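Local structure of EreC (Klebsiella pneumoniae, 6XCQ) at residues R106-L111 with L150-I155; G96-A101 with S130-V135; A101-R106 with L157-N162. The protein is an erythromycin esterase of macrolide resistance that probably inactivates the antibiotic by hydrolysing the ester bond of its macrolactone ring. The protein carries 1 engineered substitution. All coordinates share one frame; numbering follows the deposited sequence. Where two conformers were deposited one is given.

From the N-terminal side, strand 94-97 runs through a short turn into helix 101-112, helix 126-146 follows, and the chain returns to the sheet as strand 151-154, parallel to strand 94-97 and beside it. Contact 2 closes the first loop, bringing the turn after strand 94-97 against helix 126-146. Contact 1 closes a second, laying helix 101-112 over the returning edge strand, and it falls within the longer loop of contact 3, which joins the start of that helix to residues 157-162. Contact 2 crosses both, since its segments alternate with theirs. Contacts 1 and 2 tie helices and neighbouring strands within one beta-alpha-beta crossover, and contact 3 adds the loop after its second strand.

Contact 1. Residues R106-L111 with L150-I155; sequences RLSEYL and LQLVGI
Ser108 and Leu152 mark the point where the two backbones draw closest, their CA atoms 6.1 Å apart. Here helix segment 106-111 runs nearly antiparallel to strand 151-154, the axes at 159° and 8.5 Å apart. Leu152 points toward the helix and reaches Leu107 and Leu111, one turn apart. Its CD1 meets Leu107 CB at 3.6 Å, and the same methyl lies 3.6 Å from CD1 of Leu111. The Leu111 and Leu152 side chains meet at about a right angle and touch at their branch ends, CD1 of Leu111 against CD1 and CG of Leu152.

This is a helix packed on the edge strand of a mainly parallel sheet. Gln151 and Val153 give their backbone hydrogen bonds inward to strand 94-97, while Leu152 turns its N and O to the outer side. Two waters answer that edge. One donates to Leu152 O at 2.8 Å and the other accepts from Leu152 N, and both are also hydrogen-bonded to Ser108 OG. With OG anti to the carbonyl carbon (chi1 -75°), Ser108 holds its hydroxyl between helix and strand, 3.5 Å from Leu152 CB. A small hydroxyl suits a place between apolar packing and two bound waters. Buried Leu107 reaches on to Leu97 and Thr128, and Leu111 to Ile139 and Lys140 of helix 126-146.

Contact 2. Residues G96-A101 with S130-V135; sequences GLECGA and SLYGSV
Tyr132 carries nearly all of this contact, meeting Leu97 and Glu98 with its ring and hydroxyl. Just before it in helix segment 130-135, Leu131 points the same way but stays at the margin, its side chain packing on His70 and Phe71.

Tyr132 follows, with CG anti to its carbonyl carbon (chi1 -64°), which sends the ring outward from the helix toward Leu97 and Glu98. Leu97 lies over one face: its CD2 sits 4.0 Å from the ring centroid and 16° off the normal, a CH-pi contact, while its CB approaches Tyr132 CE2 at 3.9 Å. The two side chains pass in opposite directions, CB lying near CE2 and CZ while CD2 lies near CD1 and CE1. Beyond the ring, Tyr132 OH accepts a hydrogen bond from Glu98 N at 2.8 Å, nearly straight at 162°, and is also bonded to Leu304 O. Tyrosine suits the place because its flat ring gives the methyl and CB of Leu97 an apolar face to lie on, while its hydroxyl serves two backbone groups in a buried setting. The side chain of Glu98, centre of an inverse gamma turn, crosses that of Tyr132 at about a right angle, with Glu98 CB 3.2 Å from Tyr132 OH; its carboxylate goes on to a salt bridge with Arg281.

Gly133 comes next, and the helix is kinked here, the N atoms of Ser134 and Val135 lacking their bonds to the preceding turn. Ser134 turns to Asp433, and Val135 packs on Leu304. Helix 126-146 thus packs against helix 73-90 through Tyr132, Ser134 and Val135, and against the sheet, where Tyr132 reaches both strand 94-97 and strand 301-304.

Contact 3. Residues A101-R106 with L157-N162; sequences AIQASR and LPNTLN
Gln103 and Asn159 hold each other by two hydrogen bonds at the tight heart of this buried contact. Extended beyond CG, Gln103 brings its whole amide to the loop: OE1 accepts from Asn159 N at 3.1 Å, and NE2 donates to Asn159 OD1 at 2.9 Å. The amide planes stand 68° apart; NE2 comes in above the carbonyl plane of Asn159, not on a lone pair, although OD1 lies close to the amide plane of Gln103. Glutamine fits because it can give and accept at once; OE1 also takes Gly100 N, and NE2 reaches Asp125. CG of Asn159 stands between its backbone N and carbonyl carbon (chi1 57°), keeping the amide close to the N that Gln103 binds, while ND2 turns to Thr128 and Glu98 O.

Away from this knot the packing thins. Pro158 CA lies 3.5 Å from Gln103 OE1, Thr160 CG2 comes no nearer than 4.1 Å to Gln103 NE2, and Ala101 and Ser105 face solvent.

Gln103 OE1 on Gly100 N is the half of a capping box that a glycine N-cap cannot return. Across from it, a type I turn from Pro158 to Leu161 overlaps an ST turn, in which Thr160 OG1 accepts from Asn162 N, in the loop joining strand 151-154 to helix 164-177.

Contact 1. Residues R106-L111 with L150-I155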
loop_
_atom_site.group_PDB
_atom_site.type_symbol
_atom_site.label_atom_id
_atom_site.label_comp_id
_atom_site.label_asym_id
_atom_site.label_seq_id
_atom_site.Cartn_x
_atom_site.Cartn_y
_atom_site.Cartn_z
ATOM N N ARG A 106 5.544 -14.632 1.379
ATOM C CA ARG A 106 6.984 -14.763 1.574
ATOM C C ARG A 106 7.468 -13.878 2.713
ATOM O O ARG A 106 8.337 -14.280 3.491
ATOM C CB ARG A 106 7.716 -14.419 0.280
ATOM C CG ARG A 106 7.288 -15.305 -0.879
ATOM C CD ARG A 106 8.099 -15.022 -2.120
ATOM N NE ARG A 106 7.718 -15.917 -3.208
ATOM C CZ ARG A 106 7.146 -15.524 -4.342
ATOM N NH1 ARG A 106 6.890 -14.236 -4.560
ATOM N NH2 ARG A 106 6.838 -16.427 -5.266
ATOM N N LEU A 107 6.927 -12.660 2.824
ATOM C CA LEU A 107 7.270 -11.827 3.969
ATOM C C LEU A 107 6.822 -12.481 5.274
ATOM O O LEU A 107 7.518 -12.387 6.291
ATOM C CB LEU A 107 6.666 -10.435 3.806
ATOM C CG LEU A 107 7.166 -9.604 2.608
ATOM C CD1 LEU A 107 6.438 -8.262 2.562
ATOM C CD2 LEU A 107 8.688 -9.391 2.627
ATOM N N SER A 108 5.670 -13.167 5.264
ATOM C CA SER A 108 5.222 -13.856 6.470
ATOM C C SER A 108 6.192 -14.959 6.861
ATOM O O SER A 108 6.475 -15.152 8.051
ATOM C CB SER A 108 3.832 -14.449 6.265
ATOM O OG SER A 108 2.846 -13.446 6.293
ATOM N N GLU A 109 6.682 -15.717 5.875
ATOM C CA GLU A 109 7.745 -16.684 6.137
ATOM C C GLU A 109 8.934 -16.018 6.811
ATOM O O GLU A 109 9.530 -16.576 7.738
ATOM C CB GLU A 109 8.214 -17.318 4.834
ATOM C CG GLU A 109 7.355 -18.411 4.263
ATOM C CD GLU A 109 8.032 -19.033 3.066
ATOM O OE1 GLU A 109 8.962 -19.843 3.275
ATOM O OE2 GLU A 109 7.672 -18.675 1.920
ATOM N N TYR A 110 9.317 -14.834 6.327
ATOM C CA TYR A 110 10.411 -14.102 6.949
ATOM C C TYR A 110 10.115 -13.820 8.414
ATOM O O TYR A 110 10.937 -14.104 9.291
ATOM C CB TYR A 110 10.655 -12.798 6.191
ATOM C CG TYR A 110 11.485 -11.791 6.956
ATOM C CD1 TYR A 110 12.857 -11.996 7.148
ATOM C CD2 TYR A 110 10.908 -10.635 7.476
ATOM C CE1 TYR A 110 13.635 -11.066 7.842
ATOM C CE2 TYR A 110 11.679 -9.691 8.166
ATOM C CZ TYR A 110 13.042 -9.917 8.345
ATOM O OH TYR A 110 13.816 -9.002 9.027
ATOM N N LEU A 111 8.941 -13.251 8.699
ATOM C CA LEU A 111 8.623 -12.883 10.076
ATOM C C LEU A 111 8.712 -14.081 11.011
ATOM O O LEU A 111 9.255 -13.973 12.117
ATOM C CB LEU A 111 7.231 -12.266 10.152
ATOM C CG LEU A 111 7.116 -10.872 9.532
ATOM C CD1 LEU A 111 5.717 -10.317 9.761
ATOM C CD2 LEU A 111 8.187 -9.934 10.088
ATOM N N LEU A 150 1.148 -11.086 14.579
ATOM C CA LEU A 150 0.426 -10.255 13.627
ATOM C C LEU A 150 0.310 -10.977 12.296
ATOM O O LEU A 150 1.244 -11.653 11.861
ATOM C CB LEU A 150 1.135 -8.922 13.388
ATOM C CG LEU A 150 1.278 -7.937 14.541
ATOM C CD1 LEU A 150 1.957 -6.668 14.030
ATOM C CD2 LEU A 150 -0.084 -7.628 15.143
ATOM N N GLN A 151 -0.827 -10.801 11.640
ATOM C CA GLN A 151 -1.029 -11.298 10.288
ATOM C C GLN A 151 -0.542 -10.253 9.285
ATOM O O GLN A 151 -0.951 -9.092 9.344
ATOM C CB GLN A 151 -2.513 -11.607 10.072
ATOM C CG GLN A 151 -2.872 -12.296 8.756
ATOM C CD GLN A 151 -4.372 -12.565 8.639
ATOM O OE1 GLN A 151 -5.104 -12.486 9.629
ATOM N NE2 GLN A 151 -4.834 -12.875 7.429
ATOM N N LEU A 152 0.331 -10.663 8.372
ATOM C CA LEU A 152 0.705 -9.830 7.235
ATOM C C LEU A 152 -0.209 -10.122 6.057
ATOM O O LEU A 152 -0.496 -11.286 5.752
ATOM C CB LEU A 152 2.142 -10.099 6.814
ATOM C CG LEU A 152 3.263 -9.216 7.307
ATOM C CD1 LEU A 152 4.460 -9.512 6.453
ATOM C CD2 LEU A 152 2.879 -7.757 7.190
ATOM N N VAL A 153 -0.629 -9.056 5.372
ATOM C CA VAL A 153 -1.565 -9.118 4.251
ATOM C C VAL A 153 -1.027 -8.242 3.125
ATOM O O VAL A 153 -0.682 -7.081 3.360
ATOM C CB VAL A 153 -2.969 -8.636 4.669
ATOM C CG1 VAL A 153 -3.927 -8.648 3.477
ATOM C CG2 VAL A 153 -3.515 -9.479 5.831
ATOM N N GLY A 154 -0.962 -8.783 1.908
ATOM C CA GLY A 154 -0.665 -7.952 0.763
ATOM C C GLY A 154 -1.990 -7.472 0.215
ATOM O O GLY A 154 -2.821 -8.290 -0.192
ATOM N N ILE A 155 -2.248 -6.164 0.247
ATOM C CA ILE A 155 -3.538 -5.666 -0.202
ATOM C C ILE A 155 -3.500 -5.215 -1.650
ATOM O O ILE A 155 -4.508 -4.711 -2.164
ATOM C CB ILE A 155 -4.048 -4.517 0.693
ATOM C CG1 ILE A 155 -3.154 -3.294 0.545
ATOM C CG2 ILE A 155 -4.149 -4.952 2.153
ATOM C CD1 ILE A 155 -3.691 -2.055 1.228
HETATM O O HOH W 1 0.745 -13.337 4.231
HETATM O O HOH W 2 1.227 -13.087 8.428
#

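Contact 2. Residues G96-A101 with S130-V135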
loop_
_atom_site.group_PDB
_atom_site.type_symbol
_atom_site.label_atom_id
_atom_site.label_comp_id
_atom_site.label_asym_id
_atom_site.label_seq_id
_atom_site.Cartn_x
_atom_site.Cartn_y
_atom_site.Cartn_z
ATOM N N GLY A 96 -1.421 -4.531 6.612
ATOM C CA GLY A 96 -1.543 -4.635 5.166
ATOM C C GLY A 96 -0.490 -3.777 4.489
ATOM O O GLY A 96 -0.220 -2.659 4.927
ATOM N N LEU A 97 0.091 -4.307 3.417
ATOM C CA LEU A 97 1.159 -3.641 2.686
ATOM C C LEU A 97 0.801 -3.514 1.213
ATOM O O LEU A 97 0.045 -4.323 0.659
ATOM C CB LEU A 97 2.483 -4.418 2.805
ATOM C CG LEU A 97 2.882 -4.914 4.195
ATOM C CD1 LEU A 97 4.000 -5.926 4.078
ATOM C CD2 LEU A 97 3.332 -3.736 5.054
ATOM N N GLU A 98 1.405 -2.516 0.564
ATOM C CA GLU A 98 1.351 -2.383 -0.892
ATOM C C GLU A 98 2.268 -3.418 -1.557
ATOM O O GLU A 98 3.293 -3.105 -2.165
ATOM C CB GLU A 98 1.742 -0.973 -1.321
ATOM C CG GLU A 98 0.841 0.143 -0.814
ATOM C CD GLU A 98 1.283 1.499 -1.352
ATOM O OE1 GLU A 98 1.872 2.312 -0.595
ATOM O OE2 GLU A 98 1.053 1.748 -2.552
ATOM N N CYS A 99 1.874 -4.681 -1.450
ATOM C CA CYS A 99 2.455 -5.728 -2.271
ATOM C C CYS A 99 1.360 -6.757 -2.517
ATOM O O CYS A 99 0.290 -6.705 -1.904
ATOM C CB CYS A 99 3.647 -6.421 -1.602
ATOM S SG CYS A 99 3.222 -7.210 -0.043
ATOM N N GLY A 100 1.643 -7.696 -3.412
ATOM C CA GLY A 100 0.677 -8.731 -3.727
ATOM C C GLY A 100 0.573 -9.773 -2.631
ATOM O O GLY A 100 1.409 -9.857 -1.733
ATOM N N ALA A 101 -0.507 -10.566 -2.713
ATOM C CA ALA A 101 -0.769 -11.617 -1.731
ATOM C C ALA A 101 0.373 -12.619 -1.664
ATOM O O ALA A 101 0.745 -13.078 -0.583
ATOM C CB ALA A 101 -2.070 -12.353 -2.077
ATOM N N SER A 130 12.853 -1.940 -0.495
ATOM C CA SER A 130 13.107 -0.519 -0.269
ATOM C C SER A 130 11.905 0.188 0.350
ATOM O O SER A 130 12.075 1.114 1.153
ATOM C CB SER A 130 13.492 0.162 -1.580
ATOM O OG SER A 130 14.625 -0.452 -2.161
ATOM N N LEU A 131 10.689 -0.218 -0.014
ATOM C CA LEU A 131 9.495 0.438 0.516
ATOM C C LEU A 131 9.281 0.115 1.987
ATOM O O LEU A 131 8.881 0.989 2.768
ATOM C CB LEU A 131 8.261 0.011 -0.278
ATOM C CG LEU A 131 8.030 0.716 -1.612
ATOM C CD1 LEU A 131 6.954 -0.033 -2.360
ATOM C CD2 LEU A 131 7.625 2.162 -1.366
ATOM N N TYR A 132 9.521 -1.138 2.382
ATOM C CA TYR A 132 9.129 -1.603 3.707
ATOM C C TYR A 132 10.241 -2.270 4.509
ATOM O O TYR A 132 9.995 -2.664 5.649
ATOM C CB TYR A 132 7.963 -2.588 3.581
ATOM C CG TYR A 132 6.682 -1.998 3.032
ATOM C CD1 TYR A 132 5.939 -1.084 3.775
ATOM C CD2 TYR A 132 6.184 -2.393 1.781
ATOM C CE1 TYR A 132 4.723 -0.542 3.271
ATOM C CE2 TYR A 132 4.985 -1.859 1.277
ATOM C CZ TYR A 132 4.259 -0.946 2.033
ATOM O OH TYR A 132 3.076 -0.439 1.539
ATOM N N GLY A 133 11.455 -2.382 3.960
ATOM C CA GLY A 133 12.485 -3.176 4.617
ATOM C C GLY A 133 12.750 -2.753 6.045
ATOM O O GLY A 133 12.887 -3.588 6.943
ATOM N N SER A 134 12.805 -1.445 6.279
ATOM C CA SER A 134 13.154 -0.943 7.601
ATOM C C SER A 134 12.096 -1.343 8.627
ATOM O O SER A 134 12.418 -1.848 9.712
ATOM C CB SER A 134 13.306 0.581 7.516
ATOM O OG SER A 134 14.557 0.896 6.912
ATOM N N VAL A 135 10.819 -1.122 8.300
ATOM C CA VAL A 135 9.735 -1.496 9.207
ATOM C C VAL A 135 9.666 -3.009 9.368
ATOM O O VAL A 135 9.423 -3.520 10.469
ATOM C CB VAL A 135 8.392 -0.924 8.708
ATOM C CG1 VAL A 135 7.232 -1.501 9.504
ATOM C CG2 VAL A 135 8.376 0.590 8.810
#

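Contact 3. Residues A101-R106 with L157-N162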
loop_
_atom_site.group_PDB
_atom_site.type_symbol
_atom_site.label_atom_id
_atom_site.label_comp_id
_atom_site.label_asym_id
_atom_site.label_seq_id
_atom_site.Cartn_x
_atom_site.Cartn_y
_atom_site.Cartn_z
ATOM N N ALA A 101 -0.507 -10.566 -2.713
ATOM C CA ALA A 101 -0.769 -11.617 -1.731
ATOM C C ALA A 101 0.373 -12.619 -1.664
ATOM O O ALA A 101 0.745 -13.078 -0.583
ATOM C CB ALA A 101 -2.070 -12.353 -2.077
ATOM N N ILE A 102 0.924 -12.993 -2.810
ATOM C CA ILE A 102 2.006 -13.969 -2.802
ATOM C C ILE A 102 3.295 -13.333 -2.282
ATOM O O ILE A 102 4.044 -13.948 -1.515
ATOM C CB ILE A 102 2.182 -14.559 -4.205
ATOM C CG1 ILE A 102 0.926 -15.371 -4.580
ATOM C CG2 ILE A 102 3.432 -15.419 -4.253
ATOM C CD1 ILE A 102 0.894 -15.855 -6.016
ATOM N N GLN A 103 3.584 -12.101 -2.704
ATOM C CA GLN A 103 4.713 -11.384 -2.122
ATOM C C GLN A 103 4.606 -11.344 -0.606
ATOM O O GLN A 103 5.596 -11.544 0.105
ATOM C CB GLN A 103 4.773 -9.961 -2.685
ATOM C CG GLN A 103 5.341 -9.867 -4.083
ATOM C CD GLN A 103 5.347 -8.442 -4.607
ATOM O OE1 GLN A 103 4.336 -7.738 -4.548
ATOM N NE2 GLN A 103 6.495 -8.006 -5.118
ATOM N N ALA A 104 3.402 -11.116 -0.090
ATOM C CA ALA A 104 3.248 -11.015 1.356
ATOM C C ALA A 104 3.414 -12.362 2.050
ATOM O O ALA A 104 3.862 -12.406 3.197
ATOM C CB ALA A 104 1.884 -10.406 1.705
ATOM N N SER A 105 3.024 -13.470 1.407
ATOM C CA SER A 105 3.206 -14.768 2.061
ATOM C C SER A 105 4.684 -15.046 2.309
ATOM O O SER A 105 5.053 -15.596 3.352
ATOM C CB SER A 105 2.574 -15.891 1.229
ATOM O OG SER A 105 3.159 -15.943 -0.056
ATOM N N ARG A 106 5.544 -14.632 1.379
ATOM C CA ARG A 106 6.984 -14.763 1.574
ATOM C C ARG A 106 7.468 -13.878 2.713
ATOM O O ARG A 106 8.337 -14.280 3.491
ATOM C CB ARG A 106 7.716 -14.419 0.280
ATOM C CG ARG A 106 7.288 -15.305 -0.879
ATOM C CD ARG A 106 8.099 -15.022 -2.120
ATOM N NE ARG A 106 7.718 -15.917 -3.208
ATOM C CZ ARG A 106 7.146 -15.524 -4.342
ATOM N NH1 ARG A 106 6.890 -14.236 -4.560
ATOM N NH2 ARG A 106 6.838 -16.427 -5.266
ATOM N N LEU A 157 -1.951 -5.341 -5.946
ATOM C CA LEU A 157 -1.383 -6.133 -7.034
ATOM C C LEU A 157 0.064 -6.469 -6.696
ATOM O O LEU A 157 0.641 -5.835 -5.800
ATOM C CB LEU A 157 -1.449 -5.345 -8.339
ATOM C CG LEU A 157 -2.834 -4.782 -8.635
ATOM C CD1 LEU A 157 -2.761 -3.797 -9.781
ATOM C CD2 LEU A 157 -3.788 -5.934 -8.960
ATOM N N PRO A 158 0.698 -7.431 -7.375
ATOM C CA PRO A 158 2.158 -7.529 -7.265
ATOM C C PRO A 158 2.771 -6.169 -7.562
ATOM O O PRO A 158 2.487 -5.571 -8.610
ATOM C CB PRO A 158 2.525 -8.591 -8.319
ATOM C CG PRO A 158 1.371 -8.628 -9.238
ATOM C CD PRO A 158 0.174 -8.401 -8.353
ATOM N N ASN A 159 3.564 -5.632 -6.631
ATOM C CA ASN A 159 4.061 -4.277 -6.872
ATOM C C ASN A 159 5.078 -4.235 -8.010
ATOM O O ASN A 159 5.573 -3.153 -8.356
ATOM C CB ASN A 159 4.620 -3.664 -5.581
ATOM C CG ASN A 159 5.725 -4.483 -4.950
ATOM O OD1 ASN A 159 6.511 -5.133 -5.630
ATOM N ND2 ASN A 159 5.808 -4.423 -3.623
ATOM N N THR A 160 5.370 -5.389 -8.605
ATOM C CA THR A 160 6.107 -5.506 -9.857
ATOM C C THR A 160 5.210 -5.438 -11.079
ATOM O O THR A 160 5.732 -5.296 -12.192
ATOM C CB THR A 160 6.851 -6.844 -9.907
ATOM O OG1 THR A 160 5.899 -7.895 -9.714
ATOM C CG2 THR A 160 7.922 -6.927 -8.823
ATOM N N LEU A 161 3.882 -5.564 -10.895
ATOM C CA LEU A 161 2.923 -5.815 -11.985
ATOM C C LEU A 161 3.356 -7.005 -12.849
ATOM O O LEU A 161 3.027 -7.097 -14.028
ATOM C CB LEU A 161 2.681 -4.564 -12.847
ATOM C CG LEU A 161 2.183 -3.325 -12.083
ATOM C CD1 LEU A 161 1.873 -2.134 -13.021
ATOM C CD2 LEU A 161 0.962 -3.664 -11.230
ATOM N N ASN A 162 4.066 -7.959 -12.254
ATOM C CA ASN A 162 4.413 -9.177 -12.968
ATOM C C ASN A 162 3.411 -10.256 -12.575
ATOM O O ASN A 162 3.392 -10.665 -11.404
ATOM C CB ASN A 162 5.834 -9.613 -12.619
ATOM C CG ASN A 162 6.230 -10.933 -13.272
ATOM O OD1 ASN A 162 5.420 -11.607 -13.926
ATOM N ND2 ASN A 162 7.491 -11.309 -13.092
#